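Local structure of decapping nuclease RAI1 (Candida albicans, 5BUD) at residues T102-M107 against F273-T278; C227-L232 against V277-Y282; Y243-T248 against W269-L274. The protein removes NAD caps from RNA and also acts on triphosphate and cap-bearing 5' ends, in a metal-dependent hydrolysis, and binds and stimulates the exoribonuclease RAT1. All coordinates share one frame; numbering follows the deposited sequence.

Contact 1 (T102-M107 against F273-T278)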
loop_
_atom_site.group_PDB
_atom_site.type_symbol
_atom_site.label_atom_id
_atom_site.label_comp_id
_atom_site.label_asym_id
_atom_site.label_seq_id
_atom_site.Cartn_x
_atom_site.Cartn_y
_atom_site.Cartn_z
ATOM N N THR A 102 2.608 -8.402 7.801
ATOM C CA THR A 102 1.394 -7.948 7.150
ATOM C C THR A 102 1.650 -7.221 5.841
ATOM O O THR A 102 2.776 -7.138 5.371
ATOM C CB THR A 102 0.509 -7.101 8.125
ATOM O OG1 THR A 102 -0.833 -6.929 7.597
ATOM C CG2 THR A 102 1.126 -5.800 8.442
ATOM N N PHE A 103 0.587 -6.749 5.211
ATOM C CA PHE A 103 0.743 -5.926 4.017
ATOM C C PHE A 103 0.706 -4.437 4.416
ATOM O O PHE A 103 -0.008 -4.024 5.342
ATOM C CB PHE A 103 -0.336 -6.254 3.004
ATOM C CG PHE A 103 -0.204 -7.617 2.410
ATOM C CD1 PHE A 103 -0.805 -8.714 3.008
ATOM C CD2 PHE A 103 0.511 -7.802 1.235
ATOM C CE1 PHE A 103 -0.690 -9.980 2.439
ATOM C CE2 PHE A 103 0.639 -9.064 0.676
ATOM C CZ PHE A 103 0.043 -10.150 1.279
ATOM N N ARG A 104 1.495 -3.633 3.720
ATOM C CA ARG A 104 1.540 -2.191 3.980
ATOM C C ARG A 104 0.200 -1.470 3.865
ATOM O O ARG A 104 -0.034 -0.530 4.625
ATOM C CB ARG A 104 2.561 -1.489 3.083
ATOM C CG ARG A 104 2.050 -1.213 1.694
ATOM C CD ARG A 104 2.213 0.250 1.290
ATOM N NE ARG A 104 1.770 0.337 -0.085
ATOM C CZ ARG A 104 2.545 0.359 -1.169
ATOM N NH1 ARG A 104 3.887 0.367 -1.107
ATOM N NH2 ARG A 104 1.943 0.394 -2.351
ATOM N N GLU A 105 -0.693 -1.903 2.970
ATOM C CA GLU A 105 -1.978 -1.219 2.819
ATOM C C GLU A 105 -2.801 -1.328 4.095
ATOM O O GLU A 105 -3.577 -0.431 4.445
ATOM C CB GLU A 105 -2.782 -1.770 1.637
ATOM C CG GLU A 105 -3.901 -0.840 1.221
ATOM C CD GLU A 105 -5.117 -1.533 0.622
ATOM O OE1 GLU A 105 -6.156 -0.845 0.471
ATOM O OE2 GLU A 105 -5.043 -2.740 0.305
ATOM N N ILE A 106 -2.602 -2.419 4.812
ATOM C CA ILE A 106 -3.276 -2.621 6.061
ATOM C C ILE A 106 -2.829 -1.590 7.115
ATOM O O ILE A 106 -3.680 -0.978 7.740
ATOM C CB ILE A 106 -3.107 -4.068 6.547
ATOM C CG1 ILE A 106 -3.942 -4.986 5.636
ATOM C CG2 ILE A 106 -3.569 -4.173 7.978
ATOM C CD1 ILE A 106 -3.638 -6.454 5.792
ATOM N N MET A 107 -1.532 -1.392 7.310
ATOM C CA MET A 107 -1.063 -0.338 8.228
ATOM C C MET A 107 -1.349 1.077 7.760
ATOM O O MET A 107 -1.536 1.986 8.594
ATOM C CB MET A 107 0.427 -0.492 8.514
ATOM C CG MET A 107 0.734 -1.753 9.290
ATOM S SD MET A 107 -0.161 -1.805 10.862
ATOM C CE MET A 107 -0.617 -3.506 10.812
ATOM N N PHE A 273 5.793 6.655 3.902
ATOM C CA PHE A 273 6.463 6.631 5.193
ATOM C C PHE A 273 6.559 5.207 5.746
ATOM O O PHE A 273 7.600 4.791 6.201
ATOM C CB PHE A 273 5.765 7.552 6.220
ATOM C CG PHE A 273 6.472 7.603 7.552
ATOM C CD1 PHE A 273 7.534 8.474 7.755
ATOM C CD2 PHE A 273 6.126 6.734 8.564
ATOM C CE1 PHE A 273 8.211 8.495 8.971
ATOM C CE2 PHE A 273 6.803 6.744 9.775
ATOM C CZ PHE A 273 7.837 7.633 9.982
ATOM N N LEU A 274 5.471 4.448 5.708
ATOM C CA LEU A 274 5.496 3.085 6.270
ATOM C C LEU A 274 6.526 2.187 5.562
ATOM O O LEU A 274 7.190 1.369 6.191
ATOM C CB LEU A 274 4.102 2.444 6.229
ATOM C CG LEU A 274 3.137 2.971 7.305
ATOM C CD1 LEU A 274 1.683 2.707 6.957
ATOM C CD2 LEU A 274 3.456 2.326 8.639
ATOM N N MET A 275 6.702 2.420 4.275
ATOM C CA MET A 275 7.495 1.569 3.407
ATOM C C MET A 275 8.934 2.068 3.190
ATOM O O MET A 275 9.697 1.424 2.509
ATOM C CB MET A 275 6.793 1.530 2.067
ATOM C CG MET A 275 6.970 0.255 1.313
ATOM S SD MET A 275 6.303 -1.205 2.132
ATOM C CE MET A 275 7.163 -2.242 0.968
ATOM N N GLY A 276 9.283 3.233 3.727
ATOM C CA GLY A 276 10.577 3.814 3.448
ATOM C C GLY A 276 10.782 4.392 2.064
ATOM O O GLY A 276 11.921 4.572 1.622
ATOM N N VAL A 277 9.698 4.710 1.377
ATOM C CA VAL A 277 9.780 5.320 0.056
ATOM C C VAL A 277 9.928 6.850 0.214
ATOM O O VAL A 277 9.085 7.496 0.851
ATOM C CB VAL A 277 8.535 4.973 -0.748
ATOM C CG1 VAL A 277 8.501 5.768 -2.035
ATOM C CG2 VAL A 277 8.481 3.439 -1.021
ATOM N N THR A 278 10.970 7.420 -0.389
ATOM C CA THR A 278 11.382 8.807 -0.104
ATOM C C THR A 278 10.909 9.804 -1.170
ATOM O O THR A 278 11.052 11.007 -1.002
ATOM C CB THR A 278 12.921 8.942 0.013
ATOM O OG1 THR A 278 13.546 8.650 -1.246
ATOM C CG2 THR A 278 13.441 8.037 1.072
#

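Contact 2 (C227-L232 against V277-Y282)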
loop_
_atom_site.group_PDB
_atom_site.type_symbol
_atom_site.label_atom_id
_atom_site.label_comp_id
_atom_site.label_asym_id
_atom_site.label_seq_id
_atom_site.Cartn_x
_atom_site.Cartn_y
_atom_site.Cartn_z
ATOM N N CYS A 227 8.225 2.269 -8.996
ATOM C CA CYS A 227 9.444 2.303 -9.803
ATOM C C CYS A 227 10.633 2.725 -8.993
ATOM O O CYS A 227 10.518 3.021 -7.794
ATOM C CB CYS A 227 9.278 3.195 -11.056
ATOM S SG CYS A 227 9.007 4.970 -10.745
ATOM N N CYS A 228 11.788 2.708 -9.663
ATOM C CA CYS A 228 13.051 3.091 -9.105
ATOM C C CYS A 228 13.494 4.420 -9.775
ATOM O O CYS A 228 13.310 4.628 -10.967
ATOM C CB CYS A 228 14.058 1.988 -9.354
ATOM S SG CYS A 228 15.711 2.327 -8.721
ATOM N N TRP A 229 14.084 5.307 -8.997
ATOM C CA TRP A 229 14.360 6.696 -9.448
ATOM C C TRP A 229 15.468 6.801 -10.495
ATOM O O TRP A 229 15.318 7.483 -11.528
ATOM C CB TRP A 229 14.697 7.558 -8.223
ATOM C CG TRP A 229 15.231 8.947 -8.477
ATOM C CD1 TRP A 229 16.453 9.444 -8.086
ATOM C CD2 TRP A 229 14.538 10.026 -9.077
ATOM N NE1 TRP A 229 16.575 10.759 -8.457
ATOM C CE2 TRP A 229 15.409 11.151 -9.054
ATOM C CE3 TRP A 229 13.279 10.163 -9.648
ATOM C CZ2 TRP A 229 15.059 12.373 -9.605
ATOM C CZ3 TRP A 229 12.926 11.396 -10.163
ATOM C CH2 TRP A 229 13.820 12.483 -10.141
ATOM N N ASP A 230 16.563 6.122 -10.220
ATOM C CA ASP A 230 17.801 6.227 -11.010
ATOM C C ASP A 230 18.442 4.836 -11.211
ATOM O O ASP A 230 18.606 4.376 -12.343
ATOM C CB ASP A 230 18.769 7.157 -10.283
ATOM C CG ASP A 230 18.709 6.994 -8.778
ATOM O OD1 ASP A 230 18.020 6.028 -8.311
ATOM O OD2 ASP A 230 19.341 7.814 -8.061
ATOM N N TYR A 231 18.790 4.177 -10.113
ATOM C CA TYR A 231 19.383 2.830 -10.148
ATOM C C TYR A 231 19.047 2.143 -8.845
ATOM O O TYR A 231 18.777 2.817 -7.825
ATOM C CB TYR A 231 20.919 2.899 -10.316
ATOM C CG TYR A 231 21.554 3.750 -9.253
ATOM C CD1 TYR A 231 21.972 3.202 -8.050
ATOM C CD2 TYR A 231 21.717 5.097 -9.446
ATOM C CE1 TYR A 231 22.517 3.986 -7.069
ATOM C CE2 TYR A 231 22.288 5.881 -8.490
ATOM C CZ TYR A 231 22.666 5.324 -7.299
ATOM O OH TYR A 231 23.195 6.140 -6.336
ATOM N N LEU A 232 19.076 0.807 -8.866
ATOM C CA LEU A 232 18.896 0.002 -7.664
ATOM C C LEU A 232 20.256 -0.321 -7.079
ATOM O O LEU A 232 21.015 -1.041 -7.693
ATOM C CB LEU A 232 18.157 -1.289 -7.995
ATOM C CG LEU A 232 17.762 -2.184 -6.823
ATOM C CD1 LEU A 232 16.638 -1.536 -6.010
ATOM C CD2 LEU A 232 17.330 -3.554 -7.313
ATOM N N VAL A 277 9.698 4.710 1.377
ATOM C CA VAL A 277 9.780 5.320 0.056
ATOM C C VAL A 277 9.928 6.850 0.214
ATOM O O VAL A 277 9.085 7.496 0.851
ATOM C CB VAL A 277 8.535 4.973 -0.748
ATOM C CG1 VAL A 277 8.501 5.768 -2.035
ATOM C CG2 VAL A 277 8.481 3.439 -1.021
ATOM N N THR A 278 10.970 7.420 -0.389
ATOM C CA THR A 278 11.382 8.807 -0.104
ATOM C C THR A 278 10.909 9.804 -1.170
ATOM O O THR A 278 11.052 11.007 -1.002
ATOM C CB THR A 278 12.921 8.942 0.013
ATOM O OG1 THR A 278 13.546 8.650 -1.246
ATOM C CG2 THR A 278 13.441 8.037 1.072
ATOM N N LYS A 279 10.352 9.296 -2.273
ATOM C CA LYS A 279 9.953 10.155 -3.391
ATOM C C LYS A 279 8.525 9.817 -3.840
ATOM O O LYS A 279 8.194 8.625 -4.102
ATOM C CB LYS A 279 10.951 9.993 -4.557
ATOM C CG LYS A 279 12.301 10.659 -4.351
ATOM C CD LYS A 279 13.174 10.558 -5.601
ATOM C CE LYS A 279 14.460 11.367 -5.477
ATOM N NZ LYS A 279 15.217 10.922 -4.301
ATOM N N ILE A 280 7.687 10.852 -3.939
ATOM C CA ILE A 280 6.338 10.759 -4.507
ATOM C C ILE A 280 6.182 11.717 -5.667
ATOM O O ILE A 280 6.415 12.930 -5.522
ATOM C CB ILE A 280 5.259 11.101 -3.445
ATOM C CG1 ILE A 280 5.487 10.264 -2.213
ATOM C CG2 ILE A 280 3.872 10.923 -4.027
ATOM C CD1 ILE A 280 4.637 10.597 -1.017
ATOM N N ILE A 281 5.806 11.200 -6.835
ATOM C CA ILE A 281 5.708 12.016 -8.048
ATOM C C ILE A 281 4.238 12.053 -8.440
ATOM O O ILE A 281 3.609 11.010 -8.639
ATOM C CB ILE A 281 6.585 11.451 -9.183
ATOM C CG1 ILE A 281 8.044 11.512 -8.752
ATOM C CG2 ILE A 281 6.366 12.185 -10.491
ATOM C CD1 ILE A 281 9.069 11.112 -9.775
ATOM N N TYR A 282 3.699 13.252 -8.543
ATOM C CA TYR A 282 2.344 13.472 -9.017
ATOM C C TYR A 282 2.327 13.899 -10.470
ATOM O O TYR A 282 3.038 14.827 -10.885
ATOM C CB TYR A 282 1.617 14.524 -8.153
ATOM C CG TYR A 282 0.929 13.931 -6.961
ATOM C CD1 TYR A 282 1.641 13.630 -5.821
ATOM C CD2 TYR A 282 -0.451 13.676 -6.967
ATOM C CE1 TYR A 282 1.019 13.102 -4.715
ATOM C CE2 TYR A 282 -1.061 13.107 -5.869
ATOM C CZ TYR A 282 -0.304 12.824 -4.754
ATOM O OH TYR A 282 -0.856 12.288 -3.632
#

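Contact 3 (Y243-T248 against W269-L274). With MN (manganese (II) ion), chain E; nucleotides of chain C.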
loop_
_atom_site.group_PDB
_atom_site.type_symbol
_atom_site.label_atom_id
_atom_site.label_comp_id
_atom_site.label_asym_id
_atom_site.label_seq_id
_atom_site.Cartn_x
_atom_site.Cartn_y
_atom_site.Cartn_z
ATOM N N TYR A 243 13.460 4.015 -4.287
ATOM C CA TYR A 243 12.113 3.738 -4.776
ATOM C C TYR A 243 11.259 5.006 -4.878
ATOM O O TYR A 243 11.505 5.987 -4.174
ATOM C CB TYR A 243 11.413 2.713 -3.876
ATOM C CG TYR A 243 11.992 1.304 -3.895
ATOM C CD1 TYR A 243 12.654 0.802 -4.993
ATOM C CD2 TYR A 243 11.803 0.459 -2.816
ATOM C CE1 TYR A 243 13.152 -0.508 -4.998
ATOM C CE2 TYR A 243 12.287 -0.834 -2.813
ATOM C CZ TYR A 243 12.975 -1.310 -3.909
ATOM O OH TYR A 243 13.454 -2.606 -3.892
ATOM N N VAL A 244 10.276 4.956 -5.774
ATOM C CA VAL A 244 9.381 6.060 -6.073
ATOM C C VAL A 244 7.956 5.542 -6.129
ATOM O O VAL A 244 7.675 4.406 -6.656
ATOM C CB VAL A 244 9.709 6.694 -7.440
ATOM C CG1 VAL A 244 8.800 7.859 -7.729
ATOM C CG2 VAL A 244 11.169 7.112 -7.516
ATOM N N GLU A 245 7.055 6.371 -5.608
ATOM C CA GLU A 245 5.616 6.193 -5.727
ATOM C C GLU A 245 5.044 7.187 -6.702
ATOM O O GLU A 245 5.313 8.408 -6.610
ATOM C CB GLU A 245 4.952 6.367 -4.354
ATOM C CG GLU A 245 3.439 6.256 -4.311
ATOM C CD GLU A 245 2.876 4.910 -4.736
ATOM O OE1 GLU A 245 1.782 4.945 -5.354
ATOM O OE2 GLU A 245 3.488 3.837 -4.431
ATOM N N LEU A 246 4.237 6.674 -7.625
ATOM C CA LEU A 246 3.566 7.497 -8.615
ATOM C C LEU A 246 2.116 7.722 -8.238
ATOM O O LEU A 246 1.456 6.841 -7.693
ATOM C CB LEU A 246 3.670 6.862 -10.030
ATOM C CG LEU A 246 5.115 6.622 -10.467
ATOM C CD1 LEU A 246 5.152 6.014 -11.859
ATOM C CD2 LEU A 246 5.947 7.910 -10.504
ATOM N N LYS A 247 1.625 8.917 -8.516
ATOM C CA LYS A 247 0.203 9.252 -8.330
ATOM C C LYS A 247 -0.216 10.160 -9.453
ATOM O O LYS A 247 0.625 10.815 -10.079
ATOM C CB LYS A 247 -0.016 10.011 -6.992
ATOM C CG LYS A 247 0.427 9.277 -5.738
ATOM C CD LYS A 247 -0.538 8.172 -5.398
ATOM C CE LYS A 247 -0.161 7.487 -4.109
ATOM N NZ LYS A 247 -0.843 6.165 -4.090
ATOM N N THR A 248 -1.515 10.243 -9.688
ATOM C CA THR A 248 -2.086 11.265 -10.550
ATOM C C THR A 248 -3.154 12.030 -9.792
ATOM O O THR A 248 -3.769 11.512 -8.869
ATOM C CB THR A 248 -2.678 10.719 -11.866
ATOM O OG1 THR A 248 -3.774 9.826 -11.591
ATOM C CG2 THR A 248 -1.625 9.996 -12.679
ATOM N N TRP A 269 1.678 10.088 1.789
ATOM C CA TRP A 269 2.679 10.103 2.838
ATOM C C TRP A 269 2.526 8.870 3.724
ATOM O O TRP A 269 3.527 8.181 4.015
ATOM C CB TRP A 269 2.638 11.409 3.677
ATOM C CG TRP A 269 3.572 11.378 4.849
ATOM C CD1 TRP A 269 4.915 11.707 4.849
ATOM C CD2 TRP A 269 3.273 10.960 6.179
ATOM N NE1 TRP A 269 5.443 11.538 6.099
ATOM C CE2 TRP A 269 4.469 11.057 6.931
ATOM C CE3 TRP A 269 2.102 10.527 6.818
ATOM C CZ2 TRP A 269 4.530 10.717 8.288
ATOM C CZ3 TRP A 269 2.150 10.213 8.156
ATOM C CH2 TRP A 269 3.361 10.318 8.888
ATOM N N CYS A 270 1.306 8.550 4.148
ATOM C CA CYS A 270 1.124 7.380 5.034
ATOM C C CYS A 270 1.731 6.103 4.417
ATOM O O CYS A 270 2.436 5.308 5.072
ATOM C CB CYS A 270 -0.358 7.127 5.343
ATOM S SG CYS A 270 -1.075 8.281 6.549
ATOM N N GLN A 271 1.439 5.936 3.139
ATOM C CA GLN A 271 1.799 4.749 2.394
ATOM C C GLN A 271 3.345 4.678 2.221
ATOM O O GLN A 271 3.969 3.627 2.424
ATOM C CB GLN A 271 0.969 4.803 1.081
ATOM C CG GLN A 271 1.443 4.046 -0.139
ATOM C CD GLN A 271 0.596 4.370 -1.384
ATOM O OE1 GLN A 271 -0.192 5.322 -1.390
ATOM N NE2 GLN A 271 0.749 3.563 -2.435
ATOM N N CYS A 272 3.955 5.814 1.945
ATOM C CA CYS A 272 5.381 5.872 1.637
ATOM C C CYS A 272 6.248 5.936 2.870
ATOM O O CYS A 272 7.322 5.339 2.882
ATOM C CB CYS A 272 5.665 7.049 0.715
ATOM S SG CYS A 272 4.948 6.814 -0.917
ATOM N N PHE A 273 5.793 6.655 3.902
ATOM C CA PHE A 273 6.463 6.631 5.193
ATOM C C PHE A 273 6.559 5.207 5.746
ATOM O O PHE A 273 7.600 4.791 6.201
ATOM C CB PHE A 273 5.765 7.552 6.220
ATOM C CG PHE A 273 6.472 7.603 7.552
ATOM C CD1 PHE A 273 7.534 8.474 7.755
ATOM C CD2 PHE A 273 6.126 6.734 8.564
ATOM C CE1 PHE A 273 8.211 8.495 8.971
ATOM C CE2 PHE A 273 6.803 6.744 9.775
ATOM C CZ PHE A 273 7.837 7.633 9.982
ATOM N N LEU A 274 5.471 4.448 5.708
ATOM C CA LEU A 274 5.496 3.085 6.270
ATOM C C LEU A 274 6.526 2.187 5.562
ATOM O O LEU A 274 7.190 1.369 6.191
ATOM C CB LEU A 274 4.102 2.444 6.229
ATOM C CG LEU A 274 3.137 2.971 7.305
ATOM C CD1 LEU A 274 1.683 2.707 6.957
ATOM C CD2 LEU A 274 3.456 2.326 8.639
HETATM MN MN MN E . 1.228 4.643 -7.397
ATOM P P U C 2 -3.627 6.888 -9.097
ATOM O OP1 U C 2 -2.882 7.833 -9.978
ATOM O OP2 U C 2 -3.313 6.865 -7.649
ATOM O "O5'" U C 2 -5.197 7.133 -9.182
ATOM C "C5'" U C 2 -5.891 7.385 -10.415
ATOM C "C4'" U C 2 -7.393 7.352 -10.202
ATOM O "O4'" U C 2 -7.815 6.070 -9.660
ATOM C "C3'" U C 2 -7.985 8.358 -9.227
ATOM O "O3'" U C 2 -8.037 9.633 -9.851
ATOM C "C2'" U C 2 -9.343 7.724 -8.966
ATOM O "O2'" U C 2 -10.216 7.827 -10.077
ATOM C "C1'" U C 2 -8.954 6.254 -8.836
ATOM N N1 U C 2 -8.630 5.825 -7.465
ATOM C C2 U C 2 -9.693 5.509 -6.632
ATOM O O2 U C 2 -10.858 5.587 -6.986
ATOM N N3 U C 2 -9.337 5.121 -5.365
ATOM C C4 U C 2 -8.058 5.009 -4.854
ATOM O O4 U C 2 -7.900 4.625 -3.697
ATOM C C5 U C 2 -7.016 5.340 -5.779
ATOM C C6 U C 2 -7.331 5.720 -7.024
ATOM O OP3 U C 1 -1.592 3.048 -4.953
ATOM P P U C 1 -1.112 3.401 -6.317
ATOM O OP1 U C 1 -0.984 4.878 -6.509
ATOM O OP2 U C 1 0.075 2.571 -6.726
ATOM O "O5'" U C 1 -2.332 2.911 -7.231
ATOM C "C5'" U C 1 -2.101 2.632 -8.620
ATOM C "C4'" U C 1 -3.307 2.976 -9.467
ATOM O "O4'" U C 1 -4.308 1.935 -9.335
ATOM C "C3'" U C 1 -4.066 4.258 -9.142
ATOM O "O3'" U C 1 -3.402 5.393 -9.690
ATOM C "C2'" U C 1 -5.391 3.978 -9.840
ATOM O "O2'" U C 1 -5.304 4.060 -11.245
ATOM C "C1'" U C 1 -5.593 2.496 -9.510
ATOM N N1 U C 1 -6.387 2.261 -8.295
ATOM C C2 U C 1 -7.757 2.343 -8.426
ATOM O O2 U C 1 -8.303 2.578 -9.485
ATOM N N3 U C 1 -8.462 2.104 -7.275
ATOM C C4 U C 1 -7.951 1.816 -6.027
ATOM O O4 U C 1 -8.722 1.630 -5.086
ATOM C C5 U C 1 -6.522 1.765 -5.967
ATOM C C6 U C 1 -5.805 1.992 -7.074
HETATM O O HOH W 1 0.749 4.640 -9.496
#

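Contact 1 (T102-M107 against F273-T278)
L274 pushes its branched end against the backbone and CB of M107. Its CD1 lies 3.5 Å from M107 C and 3.8 Å from M107 CB, while CD2 reaches the same CB from 4.1 Å. M107 adds little beyond CB, because chi1 (-66°), with CG anti to the carbonyl carbon, already turns CG off L274, and the rest of the chain leads further away. Leucine suits this place, since two methyls can straddle one methylene. Y329 of helix 322-339 touches both residues, and L221 of strand 217-228 also packs on them, so the apolar patch is buried between helices and sheet.

The second group of contacts pairs M275 with R104, their side chains crossing at about a right angle. M275 SD rests 3.9 Å from R104 CB, and M275 CG meets R104 NH1, also at 3.9 Å, at the edge of the guanidinium and in its plane. Arginine is long enough for CB to rest on the thioether sulfur while NH1 reaches past CG to the carbonyl of E224.

Both segments mark helix ends beside the active site of this PD-(D/E)XK nuclease fold. F103 is the N-cap where strand 100-103 turns into helix 104-112. Helix 255-275 closes in a Schellman motif at G276, whose phi of 73° comes easily to a residue without a side chain.

Polar links lie outside the pair. R104 chi1 is 81°, which sets CG between the backbone N and the carbonyl carbon; a further bend at chi2 helps steer the guanidinium past M275 toward the metal site, where it touches Q271.

Contact 2 (C227-L232 against V277-Y282)
W229, just past the end of strand 217-228, and K279, at the start of strand 279-285, bring their CA atoms to 8.3 Å, the nearest approach of the two backbones; strand 243-250 runs between the two strands, so that only side chains bridge the gap. The indole of W229 does most of this work. With CG anti to the backbone N (chi1 170°), its ring reaches toward the far strand and offers a face to K279. K279 CE sits 3.6 Å from the centroid of the five-membered ring, almost on the ring normal, in a CH-pi contact. The chain runs out extended and turns only at chi4, which keeps NZ over the same face, 4.4 Å from that centroid and 17° off the normal: a cation-pi interaction. Lysine fits because its methylenes cover the ring while its ammonium remains at a partly exposed border.

Within the PD-(D/E)XK core, K279 and I281 are two residues apart on one strand and point to the same side of the sheet. V244 of the middle strand lies on that side too, packed against both W229 and I281. I281 CD1 approaches W229 CZ3 at 3.9 Å, oblique to the ring; this branched apolar chain meets the six-membered ring, while K279 covers the five-membered one. D230 OD2 lies 6.4 Å from K279 NZ, where opposite charge may exert a mild pull.

Contact 3 (Y243-T248 against W269-L274)
K247 NZ is gripped by three oxygens. The shortest bond, 2.7 Å, runs from K247 NZ to OP1 of nucleotide U1 of chain C. K247 NZ also donates to Q271 OE1 at 2.9 Å, and to E245 OE1 at 3.2 Å within a salt bridge. Lysine and glutamine come from opposite directions, and NZ lies 19° out of the carbonyl plane of Q271. The glutamine extends straight from its helix, and its NE2 makes a weak bond to U1 OP3, so one amide serves both lysine and RNA phosphate.

E245, L246 and K247 form the (D/E)XK signature of this nuclease superfamily, on a strand nearly antiparallel (166°) to the helix carrying Q271. E245 CG stands anti to the backbone N (chi1 178°), and a bend at chi2 brings the carboxylate to the metal. E245 OE1 binds manganese at 2.1 Å, and L246 O binds it at 2.2 Å. D226, two phosphate oxygens of U1 and a water complete the site.

Further down the E245 side chain, C272 SG rests 3.5 Å from E245 CB; cysteine is small and apolar enough to suit this close approach. T248 OG1 donates to OP1 of U2 of chain C at 2.7 Å.

Helix 255-275 runs through contacts 1 and 3, whose centres are about 8 Å apart and which share F273 and L274; contact 2 lies about 15 Å from the centre of contact 1 and shares V277 and T278 with it. Strand 243-250 is flanked by strands 217-228 and 279-285, so contact 2 spans the strand on which contact 3 stands, its centre about 9 Å away. Along the chain, contact 3 is nested inside the loop closed by contact 2, and contact 1 ties in the earlier 102-107 segment. A probable backbone hydrogen bond from V277 N to C272 O, 2.9 Å, links contacts 1 and 3 beside the manganese and RNA site.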